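Local coordinates for homoserine O-acetyltransferase (Bacillus anthracis str. 'Ames Ancestor', PDB 3I1I), which probably transfers an acetyl group from acetyl-CoA to the hydroxyl of homoserine, a step toward methionine, using an alpha/beta-hydrolase fold, at residues A[182-187]-A[319-324]; A[312-317]-A[342-347]. One frame throughout, in Å; residues are numbered along the deposited sequence.

How the contacts relate
Contact 2 lies at the edge of the large mixed sheet of the alpha/beta-hydrolase fold, and contact 1 joins loops that follow its strands 174-178 and 309-313. Their centres are about 13 Å apart, on the same side of the chain's centre. Along the chain the segments alternate: 182-187, 312-317, 319-324, then 342-347. Contact 2 pairs the continuations of strands 309-313 and 340-342; contact 1 links the start of helix 186-202 to the approach to helix 324-335. Ser323 ties the contacts together, its OG 2.7 Å from Glu344 OE2 in a probable hydrogen bond. Only Asp318, probably the acid of a Ser155-His351-Asp318 triad, separates 312-317 from 319-324, and the two contacts flank it.

Contact 1: residues A[182-187]-A[319-324]; sequences PQNPII and LLQPSR. With PO4 (phosphate ion), chain C.
Gln321 reaches the loop ahead of helix 186-202 with its side-chain amide and divides it between two neighbours. Its NE2 gives a moderately straight hydrogen bond to Asn184 OD1 (3.0 Å). The acceptor lies almost in the plane of the Gln321 amide, while the donor is tilted 20° from the carbonyl plane of Asn184; the two amide planes stand 51° apart. A bend in the Gln321 chain at chi2 (-58°) turns the amide back to the other loop, and Asn184 meets it crosswise.

The tight part centres on Pro185, at the N-cap position of helix 186-202. Its ring presents CD to Gln321 OE1 at 3.2 Å and CG to Pro322 CD at 3.6 Å. Proline suits both places: a compact, rigid ring lets the loops come close and restricts the backbone. Pro185 lacks an N-H, but at the head of a helix this costs no helical bond. Met159 of helix 156-167 packs on both Asn184 and Gln321.

The other end is looser. Beyond the partly exposed Pro322, the chain turns from the 182-187 loop, and the exposed Arg324 packs on Glu234 of the second subunit. Its NH1 donates to O2 of a phosphate ion (2.8 Å), probably from the crystallisation liquor, which lies at the edge of the guanidinium; a long, charged chain suits both partners. Arg243 and Glu238 of that subunit bond Asn184 O and Ile186 N.

Asn184 ND2 bonds Ser189 OG and Gln321 OE1 accepts from Asn181 ND2, so both buried amides use their oxygen and their nitrogen. With bonds at each end, neither amide can flip without losing partners. This two-sided anchoring is consistent with a well-fixed loop after Asp318, whose OD1 accepts from the backbone N-H groups of Leu320 and Gln321.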
loop_
_atom_site.group_PDB
_atom_site.type_symbol
_atom_site.label_atom_id
_atom_site.label_comp_id
_atom_site.label_asym_id
_atom_site.label_seq_id
_atom_site.Cartn_x
_atom_site.Cartn_y
_atom_site.Cartn_z
ATOM N N PRO A 182 15.834 -12.747 -12.407
ATOM C CA PRO A 182 15.608 -14.177 -12.309
ATOM C C PRO A 182 14.739 -14.559 -11.122
ATOM O O PRO A 182 14.202 -15.661 -11.091
ATOM C CB PRO A 182 17.021 -14.762 -12.167
ATOM C CG PRO A 182 17.856 -13.649 -11.732
ATOM C CD PRO A 182 17.242 -12.393 -12.170
ATOM N N GLN A 183 14.656 -13.664 -10.144
ATOM C CA GLN A 183 13.891 -13.895 -8.919
ATOM C C GLN A 183 13.274 -12.582 -8.535
ATOM O O GLN A 183 13.975 -11.590 -8.521
ATOM C CB GLN A 183 14.815 -14.364 -7.785
ATOM C CG GLN A 183 15.525 -15.674 -8.069
ATOM C CD GLN A 183 16.517 -16.074 -6.967
ATOM O OE1 GLN A 183 17.464 -15.340 -6.692
ATOM N NE2 GLN A 183 16.320 -17.260 -6.368
ATOM N N ASN A 184 11.973 -12.535 -8.270
ATOM C CA ASN A 184 11.361 -11.255 -8.010
ATOM C C ASN A 184 11.970 -10.702 -6.711
ATOM O O ASN A 184 11.981 -11.378 -5.691
ATOM C CB ASN A 184 9.852 -11.340 -7.885
ATOM C CG ASN A 184 9.196 -9.980 -8.058
ATOM O OD1 ASN A 184 9.393 -9.361 -9.094
ATOM N ND2 ASN A 184 8.418 -9.517 -7.068
ATOM N N PRO A 185 12.522 -9.489 -6.761
ATOM C CA PRO A 185 13.129 -8.958 -5.548
ATOM C C PRO A 185 12.164 -8.941 -4.388
ATOM O O PRO A 185 10.960 -8.775 -4.578
ATOM C CB PRO A 185 13.518 -7.540 -5.933
ATOM C CG PRO A 185 13.729 -7.622 -7.414
ATOM C CD PRO A 185 12.641 -8.567 -7.896
ATOM N N ILE A 186 12.704 -9.149 -3.201
ATOM C CA ILE A 186 11.913 -9.180 -1.979
ATOM C C ILE A 186 11.158 -7.852 -1.795
ATOM O O ILE A 186 9.983 -7.864 -1.476
ATOM C CB ILE A 186 12.824 -9.424 -0.735
ATOM C CG1 ILE A 186 13.527 -10.779 -0.849
ATOM C CG2 ILE A 186 12.021 -9.339 0.575
ATOM C CD1 ILE A 186 12.580 -11.994 -1.007
ATOM N N ILE A 187 11.837 -6.726 -2.027
ATOM C CA ILE A 187 11.222 -5.401 -1.864
ATOM C C ILE A 187 9.996 -5.255 -2.725
ATOM O O ILE A 187 8.946 -4.801 -2.242
ATOM C CB ILE A 187 12.206 -4.246 -2.143
ATOM C CG1 ILE A 187 11.618 -2.899 -1.718
ATOM C CG2 ILE A 187 12.684 -4.184 -3.648
ATOM C CD1 ILE A 187 12.775 -1.724 -1.692
ATOM N N LEU A 319 13.126 0.907 -10.077
ATOM C CA LEU A 319 12.879 0.633 -8.679
ATOM C C LEU A 319 12.197 -0.707 -8.438
ATOM O O LEU A 319 12.192 -1.224 -7.282
ATOM C CB LEU A 319 12.008 1.710 -8.066
ATOM C CG LEU A 319 12.533 3.152 -8.027
ATOM C CD1 LEU A 319 11.332 4.101 -7.772
ATOM C CD2 LEU A 319 13.643 3.377 -6.987
ATOM N N LEU A 320 11.565 -1.262 -9.471
ATOM C CA LEU A 320 10.828 -2.537 -9.316
ATOM C C LEU A 320 11.769 -3.689 -9.520
ATOM O O LEU A 320 11.650 -4.703 -8.855
ATOM C CB LEU A 320 9.673 -2.672 -10.311
ATOM C CG LEU A 320 8.455 -1.817 -10.005
ATOM C CD1 LEU A 320 7.615 -1.715 -11.289
ATOM C CD2 LEU A 320 7.647 -2.400 -8.822
ATOM N N GLN A 321 12.712 -3.519 -10.432
ATOM C CA GLN A 321 13.616 -4.576 -10.808
ATOM C C GLN A 321 15.059 -4.063 -10.791
ATOM O O GLN A 321 15.616 -3.688 -11.834
ATOM C CB GLN A 321 13.243 -5.099 -12.203
ATOM C CG GLN A 321 11.871 -5.838 -12.280
ATOM C CD GLN A 321 11.787 -7.027 -11.343
ATOM O OE1 GLN A 321 12.809 -7.591 -10.904
ATOM N NE2 GLN A 321 10.583 -7.376 -10.977
ATOM N N PRO A 322 15.673 -4.037 -9.596
ATOM C CA PRO A 322 17.022 -3.512 -9.463
ATOM C C PRO A 322 17.999 -4.241 -10.361
ATOM O O PRO A 322 18.011 -5.470 -10.434
ATOM C CB PRO A 322 17.332 -3.771 -8.004
ATOM C CG PRO A 322 16.006 -3.746 -7.336
ATOM C CD PRO A 322 15.109 -4.415 -8.294
ATOM N N SER A 323 18.821 -3.503 -11.054
ATOM C CA SER A 323 19.622 -4.113 -12.075
ATOM C C SER A 323 20.770 -4.974 -11.515
ATOM O O SER A 323 21.335 -5.816 -12.228
ATOM C CB SER A 323 20.164 -3.030 -12.997
ATOM O OG SER A 323 21.177 -2.346 -12.339
ATOM N N ARG A 324 21.142 -4.802 -10.248
ATOM C CA ARG A 324 22.288 -5.592 -9.772
ATOM C C ARG A 324 22.096 -7.116 -9.971
ATOM O O ARG A 324 23.054 -7.824 -10.175
ATOM C CB ARG A 324 22.651 -5.298 -8.319
ATOM C CG ARG A 324 21.603 -5.767 -7.365
ATOM C CD ARG A 324 21.898 -5.308 -5.957
ATOM N NE ARG A 324 23.071 -5.965 -5.417
ATOM C CZ ARG A 324 23.855 -5.479 -4.455
ATOM N NH1 ARG A 324 23.624 -4.317 -3.885
ATOM N NH2 ARG A 324 24.864 -6.194 -4.042
HETATM P P PO4 C . 21.323 -1.398 -4.765
HETATM O O1 PO4 C . 20.346 -2.153 -5.637
HETATM O O2 PO4 C . 21.740 -2.263 -3.600
HETATM O O3 PO4 C . 20.725 -0.108 -4.243
HETATM O O4 PO4 C . 22.553 -1.027 -5.560
#

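Contact 2: residues A[312-317]-A[342-347]; sequences MIPCKQ and VYEIES
At the edge of the alpha/beta-hydrolase fold's central mixed sheet, in its parallel part, 312-317 and 342-347 run side by side in the same direction, their end-to-end directions 30° apart. Met312, modelled as selenomethionine, pairs with Val342 in a parallel bridge, and Met312 O accepts from Tyr343 N (2.8 Å). Regular strand structure then ends, but the pairing goes on: Pro314 O takes Ile345 N, and Ile345 O takes Lys316 N, both at 2.9 Å. Pro314 has no N-H to give, yet its carbonyl serves the neighbour, while its CD packs 3.6 Å from Val342 CG1.

On the side of Ile313 the contact is apolar, and Ile313 and Ile345, both buried, suit it as branched aliphatic residues. Ile313 CG2 rests against Ile345 CG2 and approaches the edge of the Tyr343 ring, and Cys315 CB lies 3.9 Å from Ile345 CG1.

The far end closes through a side chain. Gln317, bent at chi2 (76°), brings OE1 to Ser347 N (2.9 Å), the donor lying 38° above the carbonyl plane, while NE2 makes a weak bond to Glu346 OE1. An amide suits this position because it can accept and donate at once. Lys316 lies alongside Glu346, CD 3.4 Å from OE1, its ammonium well short of a salt bridge.

Glu344 lays OE2 beside Lys316 CB, but its carboxylate is bonded to Ser323 OG and Tyr327 OH. Helix 324-335 packs on Met312, Pro314 and Val342; helix 353-356 sets Ala353 against Cys315, Ile345 and Ser347; strand 174-178 adjoins Ile313 as the next strand inward.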
loop_
_atom_site.group_PDB
_atom_site.type_symbol
_atom_site.label_atom_id
_atom_site.label_comp_id
_atom_site.label_asym_id
_atom_site.label_seq_id
_atom_site.Cartn_x
_atom_site.Cartn_y
_atom_site.Cartn_z
HETATM N N MSE A 312 20.415 -9.490 -21.158
HETATM C CA MSE A 312 19.579 -8.826 -20.141
HETATM C C MSE A 312 19.691 -7.287 -20.340
HETATM O O MSE A 312 20.808 -6.726 -20.482
HETATM C CB MSE A 312 20.025 -9.213 -18.729
HETATM C CG MSE A 312 20.004 -10.709 -18.338
HETATM SE SE MSE A 312 18.222 -11.460 -18.522
HETATM C CE MSE A 312 17.535 -10.692 -16.856
ATOM N N ILE A 313 18.530 -6.624 -20.375
ATOM C CA ILE A 313 18.435 -5.187 -20.600
ATOM C C ILE A 313 17.682 -4.545 -19.437
ATOM O O ILE A 313 16.471 -4.362 -19.491
ATOM C CB ILE A 313 17.728 -4.876 -21.914
ATOM C CG1 ILE A 313 18.409 -5.610 -23.076
ATOM C CG2 ILE A 313 17.705 -3.356 -22.206
ATOM C CD1 ILE A 313 17.613 -5.428 -24.453
ATOM N N PRO A 314 18.398 -4.261 -18.339
ATOM C CA PRO A 314 17.798 -3.557 -17.219
ATOM C C PRO A 314 17.919 -2.026 -17.387
ATOM O O PRO A 314 18.705 -1.529 -18.195
ATOM C CB PRO A 314 18.651 -4.009 -16.051
ATOM C CG PRO A 314 19.980 -4.134 -16.614
ATOM C CD PRO A 314 19.773 -4.678 -18.012
ATOM N N CYS A 315 17.145 -1.320 -16.589
ATOM C CA CYS A 315 17.241 0.085 -16.485
ATOM C C CYS A 315 17.767 0.418 -15.115
ATOM O O CYS A 315 17.178 0.037 -14.095
ATOM C CB CYS A 315 15.861 0.736 -16.647
ATOM S SG CYS A 315 16.044 2.569 -16.641
ATOM N N LYS A 316 18.849 1.180 -15.096
ATOM C CA LYS A 316 19.518 1.587 -13.870
ATOM C C LYS A 316 18.638 2.310 -12.838
ATOM O O LYS A 316 18.890 2.227 -11.641
ATOM C CB LYS A 316 20.647 2.505 -14.248
ATOM C CG LYS A 316 21.493 2.993 -13.074
ATOM C CD LYS A 316 22.709 3.716 -13.637
ATOM C CE LYS A 316 23.934 3.524 -12.764
ATOM N NZ LYS A 316 23.802 4.418 -11.612
ATOM N N GLN A 317 17.619 3.020 -13.314
ATOM C CA GLN A 317 16.687 3.708 -12.448
ATOM C C GLN A 317 15.437 2.888 -12.117
ATOM O O GLN A 317 14.478 3.416 -11.548
ATOM C CB GLN A 317 16.269 5.015 -13.111
ATOM C CG GLN A 317 17.332 6.089 -13.086
ATOM C CD GLN A 317 18.441 5.892 -14.085
ATOM O OE1 GLN A 317 18.249 5.395 -15.217
ATOM N NE2 GLN A 317 19.629 6.256 -13.674
ATOM N N VAL A 342 24.836 -8.053 -20.229
ATOM C CA VAL A 342 23.931 -7.023 -19.730
ATOM C C VAL A 342 24.131 -5.799 -20.610
ATOM O O VAL A 342 25.247 -5.412 -20.890
ATOM C CB VAL A 342 24.241 -6.578 -18.277
ATOM C CG1 VAL A 342 23.257 -5.490 -17.858
ATOM C CG2 VAL A 342 24.201 -7.770 -17.294
ATOM N N TYR A 343 23.038 -5.220 -21.076
ATOM C CA TYR A 343 23.078 -3.926 -21.713
ATOM C C TYR A 343 22.127 -3.051 -20.919
ATOM O O TYR A 343 20.918 -3.210 -20.997
ATOM C CB TYR A 343 22.636 -4.076 -23.136
ATOM C CG TYR A 343 22.684 -2.822 -23.955
ATOM C CD1 TYR A 343 23.872 -2.388 -24.527
ATOM C CD2 TYR A 343 21.517 -2.088 -24.200
ATOM C CE1 TYR A 343 23.901 -1.244 -25.302
ATOM C CE2 TYR A 343 21.535 -0.963 -24.962
ATOM C CZ TYR A 343 22.717 -0.546 -25.513
ATOM O OH TYR A 343 22.716 0.574 -26.278
ATOM N N GLU A 344 22.706 -2.187 -20.093
ATOM C CA GLU A 344 21.967 -1.345 -19.146
ATOM C C GLU A 344 21.602 -0.005 -19.747
ATOM O O GLU A 344 22.448 0.715 -20.235
ATOM C CB GLU A 344 22.775 -1.118 -17.868
ATOM C CG GLU A 344 21.963 -0.384 -16.817
ATOM C CD GLU A 344 22.530 -0.531 -15.414
ATOM O OE1 GLU A 344 23.753 -0.420 -15.256
ATOM O OE2 GLU A 344 21.764 -0.748 -14.457
ATOM N N ILE A 345 20.330 0.328 -19.697
ATOM C CA ILE A 345 19.877 1.638 -20.119
ATOM C C ILE A 345 19.603 2.554 -18.926
ATOM O O ILE A 345 19.468 2.106 -17.776
ATOM C CB ILE A 345 18.598 1.537 -20.994
ATOM C CG1 ILE A 345 17.400 1.001 -20.195
ATOM C CG2 ILE A 345 18.882 0.686 -22.297
ATOM C CD1 ILE A 345 16.149 0.817 -21.068
ATOM N N GLU A 346 19.496 3.839 -19.240
ATOM C CA GLU A 346 19.212 4.896 -18.261
ATOM C C GLU A 346 18.095 5.786 -18.737
ATOM O O GLU A 346 18.066 6.202 -19.870
ATOM C CB GLU A 346 20.442 5.748 -18.035
ATOM C CG GLU A 346 21.663 4.904 -17.695
ATOM C CD GLU A 346 22.672 5.600 -16.798
ATOM O OE1 GLU A 346 22.297 6.336 -15.832
ATOM O OE2 GLU A 346 23.871 5.368 -17.055
ATOM N N SER A 347 17.176 6.100 -17.848
ATOM C CA SER A 347 16.063 6.919 -18.216
ATOM C C SER A 347 15.306 7.381 -16.993
ATOM O O SER A 347 15.170 6.644 -16.027
ATOM C CB SER A 347 15.125 6.121 -19.130
ATOM O OG SER A 347 13.885 6.754 -19.205
#